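Local coordinates for cycloserine biosynthesis protein DcsG (Streptomyces lavendulae, PDB 6JIL) that catalyses the ATP-dependent ring closure of O-ureido-D-serine to the antibiotic D-cycloserine, with magnesium as cofactor, at residues His198-Gly203 with Asp218-Arg223; His184-Leu189 with Arg254-Arg259; Ile3-Thr8 with Glu34-Glu39. All blocks are in the same frame, centred on the assembly; numbering follows the deposited sequence.

From the N terminus, contact 3 closes the first loop: after strand 4-8 the chain passes through helix 19-28 and returns as strand 33-37, parallel beside strand 4-8. That loop is complete well before contact 2 opens at His184. Within the chain between the two halves of contact 2, contact 1 both opens and closes, so the smaller loop is contained in the larger one. Contacts 1 and 2 share one antiparallel sheet, where strands 195-202 and 186-192 are neighbours; Ile200 O probably accepts a hydrogen bond from Asp188 N. Contact 3 stands apart, its centre about 27 Å from that of contact 1 and about 28 Å from that of contact 2.

Contact 1: His198-Gly203 with Asp218-Arg223. With TLA (L(+)-tartaric acid), chain F.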
loop_
_atom_site.group_PDB
_atom_site.type_symbol
_atom_site.label_atom_id
_atom_site.label_comp_id
_atom_site.label_asym_id
_atom_site.label_seq_id
_atom_site.Cartn_x
_atom_site.Cartn_y
_atom_site.Cartn_z
ATOM N N HIS A 198 -1.690 7.165 -14.365
ATOM C CA HIS A 198 -0.346 6.850 -14.816
ATOM C C HIS A 198 0.234 5.700 -14.010
ATOM O O HIS A 198 -0.358 5.245 -13.024
ATOM C CB HIS A 198 0.550 8.063 -14.622
ATOM C CG HIS A 198 0.627 8.516 -13.197
ATOM N ND1 HIS A 198 -0.331 9.323 -12.618
ATOM C CD2 HIS A 198 1.520 8.229 -12.218
ATOM C CE1 HIS A 198 -0.031 9.514 -11.345
ATOM N NE2 HIS A 198 1.086 8.860 -11.077
ATOM N N ALA A 199 1.414 5.251 -14.427
ATOM C CA ALA A 199 2.086 4.157 -13.753
ATOM C C ALA A 199 3.597 4.288 -13.849
ATOM O O ALA A 199 4.126 5.140 -14.570
ATOM C CB ALA A 199 1.641 2.829 -14.355
ATOM N N ILE A 200 4.293 3.444 -13.098
ATOM C CA ILE A 200 5.742 3.431 -13.118
ATOM C C ILE A 200 6.194 1.988 -13.007
ATOM O O ILE A 200 5.413 1.090 -12.703
ATOM C CB ILE A 200 6.367 4.185 -11.917
ATOM C CG1 ILE A 200 6.222 3.343 -10.645
ATOM C CG2 ILE A 200 5.703 5.542 -11.743
ATOM C CD1 ILE A 200 6.974 3.886 -9.443
ATOM N N HIS A 201 7.468 1.777 -13.278
ATOM C CA HIS A 201 8.051 0.473 -13.135
ATOM C C HIS A 201 8.916 0.623 -11.886
ATOM O O HIS A 201 9.537 1.670 -11.673
ATOM C CB HIS A 201 8.909 0.110 -14.348
ATOM C CG HIS A 201 9.843 -1.026 -14.092
ATOM N ND1 HIS A 201 11.157 -0.837 -13.725
ATOM C CD2 HIS A 201 9.634 -2.363 -14.070
ATOM C CE1 HIS A 201 11.718 -2.009 -13.485
ATOM N NE2 HIS A 201 10.814 -2.951 -13.687
ATOM N N LYS A 202 8.909 -0.396 -11.037
ATOM C CA LYS A 202 9.706 -0.375 -9.825
ATOM C C LYS A 202 10.534 -1.653 -9.839
ATOM O O LYS A 202 9.987 -2.747 -9.993
ATOM C CB LYS A 202 8.805 -0.341 -8.586
ATOM C CG LYS A 202 9.581 -0.309 -7.278
ATOM C CD LYS A 202 8.687 -0.560 -6.068
ATOM C CE LYS A 202 7.667 0.553 -5.875
ATOM N NZ LYS A 202 6.838 0.333 -4.662
ATOM N N GLY A 203 11.849 -1.517 -9.688
ATOM C CA GLY A 203 12.711 -2.685 -9.702
ATOM C C GLY A 203 12.445 -3.631 -8.548
ATOM O O GLY A 203 11.738 -3.283 -7.603
ATOM N N ASP A 218 15.718 6.114 -7.709
ATOM C CA ASP A 218 16.486 5.418 -8.730
ATOM C C ASP A 218 15.884 4.052 -9.065
ATOM O O ASP A 218 16.219 3.441 -10.082
ATOM C CB ASP A 218 17.947 5.288 -8.291
ATOM C CG ASP A 218 18.096 4.680 -6.916
ATOM O OD1 ASP A 218 17.341 5.067 -6.001
ATOM O OD2 ASP A 218 18.984 3.823 -6.751
ATOM N N PHE A 219 14.977 3.580 -8.220
ATOM C CA PHE A 219 14.331 2.298 -8.467
ATOM C C PHE A 219 13.027 2.480 -9.235
ATOM O O PHE A 219 12.322 1.506 -9.502
ATOM C CB PHE A 219 14.032 1.567 -7.153
ATOM C CG PHE A 219 15.225 0.890 -6.541
ATOM C CD1 PHE A 219 15.911 1.475 -5.487
ATOM C CD2 PHE A 219 15.652 -0.345 -7.011
ATOM C CE1 PHE A 219 17.007 0.836 -4.906
ATOM C CE2 PHE A 219 16.749 -0.990 -6.438
ATOM C CZ PHE A 219 17.426 -0.399 -5.382
ATOM N N ARG A 220 12.708 3.722 -9.594
ATOM C CA ARG A 220 11.466 4.001 -10.318
ATOM C C ARG A 220 11.651 4.700 -11.658
ATOM O O ARG A 220 12.630 5.407 -11.873
ATOM C CB ARG A 220 10.544 4.862 -9.460
ATOM C CG ARG A 220 10.523 4.475 -8.003
ATOM C CD ARG A 220 9.509 5.293 -7.241
ATOM N NE ARG A 220 9.625 5.048 -5.814
ATOM C CZ ARG A 220 8.629 5.178 -4.950
ATOM N NH1 ARG A 220 7.430 5.549 -5.372
ATOM N NH2 ARG A 220 8.839 4.948 -3.662
ATOM N N GLN A 221 10.689 4.498 -12.550
ATOM C CA GLN A 221 10.700 5.133 -13.857
ATOM C C GLN A 221 9.330 5.053 -14.515
ATOM O O GLN A 221 8.648 4.028 -14.428
ATOM C CB GLN A 221 11.770 4.516 -14.764
ATOM C CG GLN A 221 11.756 3.023 -14.877
ATOM C CD GLN A 221 12.844 2.526 -15.807
ATOM O OE1 GLN A 221 14.024 2.835 -15.621
ATOM N NE2 GLN A 221 12.455 1.752 -16.819
ATOM N N ALA A 222 8.929 6.155 -15.147
ATOM C CA ALA A 222 7.639 6.251 -15.827
ATOM C C ALA A 222 7.364 5.035 -16.709
ATOM O O ALA A 222 8.233 4.569 -17.437
ATOM C CB ALA A 222 7.584 7.527 -16.666
ATOM N N ARG A 223 6.142 4.528 -16.634
ATOM C CA ARG A 223 5.749 3.366 -17.415
ATOM C C ARG A 223 4.320 3.543 -17.906
ATOM O O ARG A 223 3.506 4.208 -17.270
ATOM C CB ARG A 223 5.824 2.111 -16.551
ATOM C CG ARG A 223 5.816 0.805 -17.318
ATOM C CD ARG A 223 7.223 0.452 -17.781
ATOM N NE ARG A 223 7.500 -0.972 -17.608
ATOM C CZ ARG A 223 8.714 -1.512 -17.679
ATOM N NH1 ARG A 223 9.773 -0.745 -17.921
ATOM N NH2 ARG A 223 8.875 -2.818 -17.498
HETATM O O1 TLA F . 5.153 -0.284 -1.465
HETATM O O11 TLA F . 4.970 0.193 0.688
HETATM C C1 TLA F . 5.402 0.465 -0.556
HETATM C C2 TLA F . 6.192 1.708 -0.833
HETATM O O2 TLA F . 6.690 2.277 0.375
HETATM C C3 TLA F . 5.304 2.706 -1.572
HETATM O O3 TLA F . 4.657 3.592 -0.648
HETATM C C4 TLA F . 6.161 3.474 -2.536
HETATM O O4 TLA F . 6.390 2.973 -3.757
HETATM O O41 TLA F . 6.654 4.534 -2.205
HETATM O O HOH W 1 2.557 6.528 -17.376
#
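His201 and Gln221 form an antiparallel hydrogen-bonded pair, bonding through both backbone amides, while strands 198-202 and 220-223 diverge from exact antiparallel, their directions 139° apart. The shorter of the two bonds runs from His201 N to Gln221 O at 2.8 Å; Gly203 N to Phe219 O continues the pairing past the strand end, and Arg223 N bonds Ala199 O at the other end. On the face that carries Lys202 and Arg220, a non-hydrogen-bonded pair, both long side chains reach the same carboxylate of a bound tartrate. Lys202 meets it through NZ, 2.8 Å from tartrate O4. Arg220 gives NH2 to the other oxygen, O41, at 2.7 Å, while O4 lies over a face of the guanidinium. The arm, extended through chi2 and chi3 (chi3 -172°), carries the guanidinium there, and its rotation is further fixed by NH2 bonding Pro215 O and NH1 bonding Asn278 and Ser276. Ile200 slants across the aliphatic part of this arm, its CD1 3.6 Å from Arg220 CD. The face with His201, Gln221 and Arg223 is packed differently. Arg223, bent at chi2 and chi3, runs alongside His201 in the same direction, and His201 CB rests over one face of the guanidinium, 3.5 Å above its plane, offset toward the rim. Imidazole and guanidinium are turned only 24° against each other. Gln221 comes to the imidazole edge, with CG 4.1 Å from His201 ND1. The tartrate probably came from the crystallisation liquor; Glu271, a magnesium ligand, also bonds it. Strand 220-223 is an outermost strand of the five-stranded antiparallel sheet of the ATP-grasp region. Arg220, inferred to act in catalysis, and Lys202, close to ADP and magnesium, line an anion pocket, consistent with a substrate site.

Contact 2: His184-Leu189 with Arg254-Arg259; sequences HGETDL and RVDLVR. With ADP (adenosine-5'-diphosphate), chain G.
Two buried carboxylates, those of Asp188 and Asp256, face each other as a non-hydrogen-bonded pair of the two strands with Arg254 beside them, an unusual crowding of acid groups completed by Glu186. The modelled gap between Asp188 and Asp256 is too short to trust, and the place of Asp256 OD1 is doubtful. Clearer is the grip of Arg254 on Asp256: NH2 lies 2.9 Å from OD2 and uses its syn lone pair. The bond from Arg254 NE to Asp188 OD2 is weak at 3.4 Å, yet it joins all three residues in one salt-bridge network. A bend at chi3 (76°) turns the guanidinium toward both acids, while NH1 on the other branch serves Glu271 and Ser276 O. The gathered negative charge is probably eased further by Lys202, whose ion pairs with Asp188 and Glu186 are long and weak. Glu186 extends beyond CG toward the nucleotide, where OE2 accepts a hydrogen bond from ADP O3' at 2.9 Å; its CB sits 3.3 Å from Leu257 O. Beneath, the backbones are tied by four bonds, two between Thr187 and Leu257 and two between Leu189 and Val255. The face with Leu189 and Leu257 is apolar: their side chains cross at about a right angle, Leu189 CD1 3.8 Å from Leu257 CD2, under helix 227-244. His184 ends helix 181-184, just before the positive-phi Gly185, and its CB meets Arg259 CD at 4.0 Å. In the five-stranded antiparallel sheet of the ATP-grasp fold, strand 186-192 is the middle strand and 252-259 its neighbour. Here Glu186, Asp188, Arg254 and Asp256 line the active site, Glu186 at the ADP, Asp256 near a magnesium ion and Arg254 an inferred active-site residue.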
loop_
_atom_site.group_PDB
_atom_site.type_symbol
_atom_site.label_atom_id
_atom_site.label_comp_id
_atom_site.label_asym_id
_atom_site.label_seq_id
_atom_site.Cartn_x
_atom_site.Cartn_y
_atom_site.Cartn_z
ATOM N N HIS A 184 11.648 -8.454 -14.322
ATOM C CA HIS A 184 10.669 -7.478 -14.786
ATOM C C HIS A 184 10.088 -6.605 -13.685
ATOM O O HIS A 184 9.147 -5.848 -13.917
ATOM C CB HIS A 184 9.544 -8.198 -15.519
ATOM C CG HIS A 184 10.011 -8.949 -16.724
ATOM N ND1 HIS A 184 9.756 -10.289 -16.913
ATOM C CD2 HIS A 184 10.745 -8.551 -17.788
ATOM C CE1 HIS A 184 10.315 -10.687 -18.043
ATOM N NE2 HIS A 184 10.922 -9.651 -18.592
ATOM N N GLY A 185 10.653 -6.710 -12.490
ATOM C CA GLY A 185 10.162 -5.918 -11.381
ATOM C C GLY A 185 8.653 -5.969 -11.253
ATOM O O GLY A 185 8.054 -7.041 -11.326
ATOM N N GLU A 186 8.037 -4.802 -11.073
ATOM C CA GLU A 186 6.590 -4.710 -10.916
ATOM C C GLU A 186 6.095 -3.408 -11.539
ATOM O O GLU A 186 6.885 -2.508 -11.813
ATOM C CB GLU A 186 6.232 -4.728 -9.425
ATOM C CG GLU A 186 6.383 -3.370 -8.758
ATOM C CD GLU A 186 6.432 -3.441 -7.248
ATOM O OE1 GLU A 186 5.919 -2.510 -6.598
ATOM O OE2 GLU A 186 7.000 -4.412 -6.711
ATOM N N THR A 187 4.786 -3.309 -11.754
ATOM C CA THR A 187 4.209 -2.097 -12.324
ATOM C C THR A 187 3.184 -1.541 -11.340
ATOM O O THR A 187 2.262 -2.247 -10.924
ATOM C CB THR A 187 3.535 -2.382 -13.682
ATOM O OG1 THR A 187 4.483 -3.004 -14.560
ATOM C CG2 THR A 187 3.056 -1.086 -14.322
ATOM N N ASP A 188 3.367 -0.278 -10.962
ATOM C CA ASP A 188 2.488 0.396 -10.011
ATOM C C ASP A 188 1.600 1.427 -10.710
ATOM O O ASP A 188 2.091 2.451 -11.192
ATOM C CB ASP A 188 3.330 1.082 -8.927
ATOM C CG ASP A 188 4.115 0.084 -8.066
ATOM O OD1 ASP A 188 4.171 -1.114 -8.424
ATOM O OD2 ASP A 188 4.679 0.505 -7.033
ATOM N N LEU A 189 0.293 1.155 -10.758
ATOM C CA LEU A 189 -0.659 2.047 -11.413
ATOM C C LEU A 189 -1.383 2.964 -10.431
ATOM O O LEU A 189 -1.844 2.531 -9.376
ATOM C CB LEU A 189 -1.701 1.240 -12.198
ATOM C CG LEU A 189 -1.277 0.372 -13.389
ATOM C CD1 LEU A 189 -0.471 -0.827 -12.910
ATOM C CD2 LEU A 189 -2.527 -0.098 -14.136
ATOM N N ARG A 254 -3.265 3.118 -5.476
ATOM C CA ARG A 254 -2.200 2.579 -6.290
ATOM C C ARG A 254 -2.329 1.070 -6.209
ATOM O O ARG A 254 -2.492 0.512 -5.121
ATOM C CB ARG A 254 -0.828 3.011 -5.762
ATOM C CG ARG A 254 0.286 2.856 -6.798
ATOM C CD ARG A 254 1.683 3.158 -6.240
ATOM N NE ARG A 254 2.185 2.074 -5.409
ATOM C CZ ARG A 254 2.339 2.147 -4.090
ATOM N NH1 ARG A 254 2.034 3.265 -3.444
ATOM N NH2 ARG A 254 2.787 1.096 -3.415
ATOM N N VAL A 255 -2.274 0.417 -7.362
ATOM C CA VAL A 255 -2.377 -1.027 -7.425
ATOM C C VAL A 255 -1.081 -1.532 -8.023
ATOM O O VAL A 255 -0.744 -1.181 -9.152
ATOM C CB VAL A 255 -3.550 -1.452 -8.315
ATOM C CG1 VAL A 255 -3.692 -2.961 -8.307
ATOM C CG2 VAL A 255 -4.827 -0.790 -7.827
ATOM N N ASP A 256 -0.345 -2.342 -7.262
ATOM C CA ASP A 256 0.922 -2.876 -7.745
ATOM C C ASP A 256 0.740 -4.278 -8.333
ATOM O O ASP A 256 0.210 -5.185 -7.680
ATOM C CB ASP A 256 1.953 -2.878 -6.614
ATOM C CG ASP A 256 2.084 -1.507 -5.947
ATOM O OD1 ASP A 256 1.975 -0.471 -6.649
ATOM O OD2 ASP A 256 2.304 -1.463 -4.718
ATOM N N LEU A 257 1.187 -4.436 -9.577
ATOM C CA LEU A 257 1.057 -5.692 -10.309
ATOM C C LEU A 257 2.363 -6.386 -10.630
ATOM O O LEU A 257 3.380 -5.739 -10.851
ATOM C CB LEU A 257 0.334 -5.440 -11.632
ATOM C CG LEU A 257 -1.186 -5.317 -11.668
ATOM C CD1 LEU A 257 -1.703 -4.695 -10.397
ATOM C CD2 LEU A 257 -1.575 -4.505 -12.899
ATOM N N VAL A 258 2.315 -7.714 -10.666
ATOM C CA VAL A 258 3.470 -8.528 -11.020
ATOM C C VAL A 258 3.014 -9.517 -12.086
ATOM O O VAL A 258 1.823 -9.806 -12.198
ATOM C CB VAL A 258 4.059 -9.290 -9.801
ATOM C CG1 VAL A 258 4.670 -8.296 -8.822
ATOM C CG2 VAL A 258 2.987 -10.130 -9.118
ATOM N N ARG A 259 3.958 -10.023 -12.872
ATOM C CA ARG A 259 3.654 -10.962 -13.952
ATOM C C ARG A 259 3.708 -12.415 -13.506
ATOM O O ARG A 259 4.724 -12.874 -12.997
ATOM C CB ARG A 259 4.642 -10.769 -15.114
ATOM C CG ARG A 259 4.774 -9.331 -15.604
ATOM C CD ARG A 259 5.848 -9.163 -16.692
ATOM N NE ARG A 259 5.449 -9.691 -17.998
ATOM C CZ ARG A 259 5.592 -10.957 -18.381
ATOM N NH1 ARG A 259 6.132 -11.853 -17.566
ATOM N NH2 ARG A 259 5.186 -11.330 -19.586
HETATM P PB ADP G . 5.499 -3.300 1.002
HETATM O O1B ADP G . 6.057 -2.624 -0.352
HETATM O O2B ADP G . 4.161 -2.670 1.379
HETATM O O3B ADP G . 6.520 -3.054 2.134
HETATM P PA ADP G . 5.418 -5.467 -0.690
HETATM O O1A ADP G . 4.370 -6.457 -0.930
HETATM O O2A ADP G . 5.261 -4.318 -1.778
HETATM O O3A ADP G . 5.258 -4.909 0.836
HETATM O "O5'" ADP G . 6.842 -6.206 -0.806
HETATM C "C5'" ADP G . 7.877 -5.233 -0.954
HETATM C "C4'" ADP G . 8.781 -5.656 -2.119
HETATM O "O4'" ADP G . 9.223 -7.020 -1.933
HETATM C "C3'" ADP G . 8.032 -5.602 -3.445
HETATM O "O3'" ADP G . 8.141 -4.325 -4.062
HETATM C "C2'" ADP G . 8.686 -6.722 -4.257
HETATM O "O2'" ADP G . 9.819 -6.251 -4.994
HETATM C "C1'" ADP G . 9.073 -7.763 -3.182
HETATM N N9 ADP G . 8.040 -8.830 -3.057
HETATM C C8 ADP G . 7.135 -8.994 -2.036
HETATM N N7 ADP G . 6.420 -10.063 -2.224
HETATM C C5 ADP G . 6.805 -10.662 -3.369
HETATM C C6 ADP G . 6.554 -11.931 -3.960
HETATM N N6 ADP G . 5.570 -12.767 -3.451
HETATM N N1 ADP G . 7.303 -12.313 -5.011
HETATM C C2 ADP G . 8.271 -11.539 -5.506
HETATM N N3 ADP G . 8.547 -10.347 -4.981
HETATM C C4 ADP G . 7.853 -9.873 -3.929
HETATM O O HOH W 2 3.760 -6.193 -13.961
#

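Contact 3: Ile3-Thr8 with Glu34-Glu39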
loop_
_atom_site.group_PDB
_atom_site.type_symbol
_atom_site.label_atom_id
_atom_site.label_comp_id
_atom_site.label_asym_id
_atom_site.label_seq_id
_atom_site.Cartn_x
_atom_site.Cartn_y
_atom_site.Cartn_z
ATOM N N ILE A 3 -9.722 24.480 5.168
ATOM C CA ILE A 3 -8.314 24.122 5.173
ATOM C C ILE A 3 -8.204 22.594 5.197
ATOM O O ILE A 3 -8.918 21.916 5.940
ATOM C CB ILE A 3 -7.598 24.781 6.385
ATOM C CG1 ILE A 3 -6.312 25.464 5.930
ATOM C CG2 ILE A 3 -7.272 23.761 7.433
ATOM C CD1 ILE A 3 -5.718 26.377 6.995
ATOM N N LEU A 4 -7.318 22.066 4.356
ATOM C CA LEU A 4 -7.106 20.628 4.217
ATOM C C LEU A 4 -5.801 20.200 4.878
ATOM O O LEU A 4 -4.739 20.767 4.596
ATOM C CB LEU A 4 -7.036 20.261 2.731
ATOM C CG LEU A 4 -7.487 18.888 2.227
ATOM C CD1 LEU A 4 -6.754 18.581 0.929
ATOM C CD2 LEU A 4 -7.214 17.815 3.243
ATOM N N ALA A 5 -5.880 19.197 5.749
ATOM C CA ALA A 5 -4.689 18.694 6.421
ATOM C C ALA A 5 -4.105 17.546 5.605
ATOM O O ALA A 5 -4.830 16.641 5.205
ATOM C CB ALA A 5 -5.038 18.211 7.824
ATOM N N LEU A 6 -2.807 17.605 5.326
ATOM C CA LEU A 6 -2.130 16.539 4.586
ATOM C C LEU A 6 -1.196 15.902 5.620
ATOM O O LEU A 6 -0.180 16.483 5.997
ATOM C CB LEU A 6 -1.342 17.115 3.401
ATOM C CG LEU A 6 -2.160 17.883 2.342
ATOM C CD1 LEU A 6 -1.242 18.385 1.242
ATOM C CD2 LEU A 6 -3.243 16.992 1.747
ATOM N N VAL A 7 -1.559 14.714 6.090
ATOM C CA VAL A 7 -0.801 14.038 7.132
ATOM C C VAL A 7 0.483 13.334 6.723
ATOM O O VAL A 7 0.522 12.568 5.764
ATOM C CB VAL A 7 -1.690 13.019 7.882
ATOM C CG1 VAL A 7 -0.943 12.458 9.095
ATOM C CG2 VAL A 7 -2.979 13.686 8.324
ATOM N N THR A 8 1.528 13.583 7.497
ATOM C CA THR A 8 2.841 12.995 7.273
ATOM C C THR A 8 3.477 12.842 8.658
ATOM O O THR A 8 2.779 12.833 9.671
ATOM C CB THR A 8 3.724 13.951 6.405
ATOM O OG1 THR A 8 4.970 13.318 6.090
ATOM C CG2 THR A 8 4.003 15.261 7.167
ATOM N N GLU A 34 -2.399 22.220 4.681
ATOM C CA GLU A 34 -1.348 22.334 5.685
ATOM C C GLU A 34 -0.770 20.938 5.889
ATOM O O GLU A 34 -1.510 19.956 5.992
ATOM C CB GLU A 34 -1.894 22.866 7.017
ATOM C CG GLU A 34 -2.286 24.336 7.000
ATOM C CD GLU A 34 -2.777 24.837 8.355
ATOM O OE1 GLU A 34 -3.307 25.970 8.411
ATOM O OE2 GLU A 34 -2.632 24.105 9.360
ATOM N N VAL A 35 0.553 20.849 5.914
ATOM C CA VAL A 35 1.229 19.578 6.122
ATOM C C VAL A 35 1.284 19.373 7.635
ATOM O O VAL A 35 1.795 20.226 8.359
ATOM C CB VAL A 35 2.660 19.616 5.537
ATOM C CG1 VAL A 35 3.297 18.245 5.624
ATOM C CG2 VAL A 35 2.612 20.089 4.097
ATOM N N CYS A 36 0.758 18.248 8.108
ATOM C CA CYS A 36 0.728 17.961 9.541
ATOM C C CYS A 36 1.346 16.626 9.934
ATOM O O CYS A 36 1.111 15.609 9.285
ATOM C CB CYS A 36 -0.718 17.979 10.042
ATOM S SG CYS A 36 -1.612 19.482 9.685
ATOM N N ASP A 37 2.122 16.633 11.012
ATOM C CA ASP A 37 2.737 15.417 11.513
ATOM C C ASP A 37 1.704 14.792 12.450
ATOM O O ASP A 37 1.190 15.469 13.339
ATOM C CB ASP A 37 4.022 15.756 12.272
ATOM C CG ASP A 37 4.759 14.524 12.751
ATOM O OD1 ASP A 37 5.983 14.615 12.971
ATOM O OD2 ASP A 37 4.119 13.465 12.918
ATOM N N TRP A 38 1.388 13.513 12.258
ATOM C CA TRP A 38 0.384 12.887 13.106
ATOM C C TRP A 38 0.807 12.765 14.567
ATOM O O TRP A 38 -0.043 12.565 15.444
ATOM C CB TRP A 38 -0.039 11.513 12.554
ATOM C CG TRP A 38 1.045 10.481 12.480
ATOM C CD1 TRP A 38 2.047 10.404 11.556
ATOM C CD2 TRP A 38 1.218 9.355 13.352
ATOM N NE1 TRP A 38 2.828 9.297 11.793
ATOM C CE2 TRP A 38 2.343 8.635 12.890
ATOM C CE3 TRP A 38 0.528 8.883 14.480
ATOM C CZ2 TRP A 38 2.799 7.467 13.515
ATOM C CZ3 TRP A 38 0.984 7.711 15.106
ATOM C CH2 TRP A 38 2.107 7.021 14.619
ATOM N N GLU A 39 2.106 12.893 14.832
ATOM C CA GLU A 39 2.617 12.801 16.203
ATOM C C GLU A 39 2.856 14.166 16.849
ATOM O O GLU A 39 3.415 14.262 17.938
ATOM C CB GLU A 39 3.904 11.969 16.238
ATOM C CG GLU A 39 3.635 10.470 16.154
ATOM C CD GLU A 39 4.893 9.626 16.082
ATOM O OE1 GLU A 39 4.860 8.480 16.591
ATOM O OE2 GLU A 39 5.906 10.092 15.508
#
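Glu34 lies in the parallel pairing of strand 33-37 with strand 4-8, the two strands of a beta-alpha-beta unit whose connection runs through helix 19-28. Its N bonds Leu4 O at 2.8 Å, and its O accepts from Leu6 N, so Glu34 bridges two residues of the first strand. Val35 faces the side of helix 19-28, and its CG1 meets Thr8 CG2 at 3.4 Å; CG1 lies anti to the backbone N (chi1 -174°), which points it along the sheet toward that methyl. Cys36 lies on the other face, SG 4.1 Å from Ala5 CB, while its N bonds Leu6 O and its O takes the N-H of Thr8. The Thr8 hydroxyl is engaged elsewhere, with Ser55 of strand 50-55 on the far flank. Asp37 leaves the strand in an Asx turn, OD2 accepting from Glu39 N at 2.8 Å, while OD1 binds Ala10 N. Trp38 closes the pairing: its N bonds Thr8 O at 3.0 Å, its CB abuts Val7 CG1, and the same Thr8 O lies in plane at the indole edge, beside CD1. The indole NE1 bonds Asp9. The contact lies away from the annotated sites; strand 33-37 is an outermost strand of the parallel sheet. Lastly, Glu39 CG sits over the centre of the Trp38 ring, 3.7 Å above its plane.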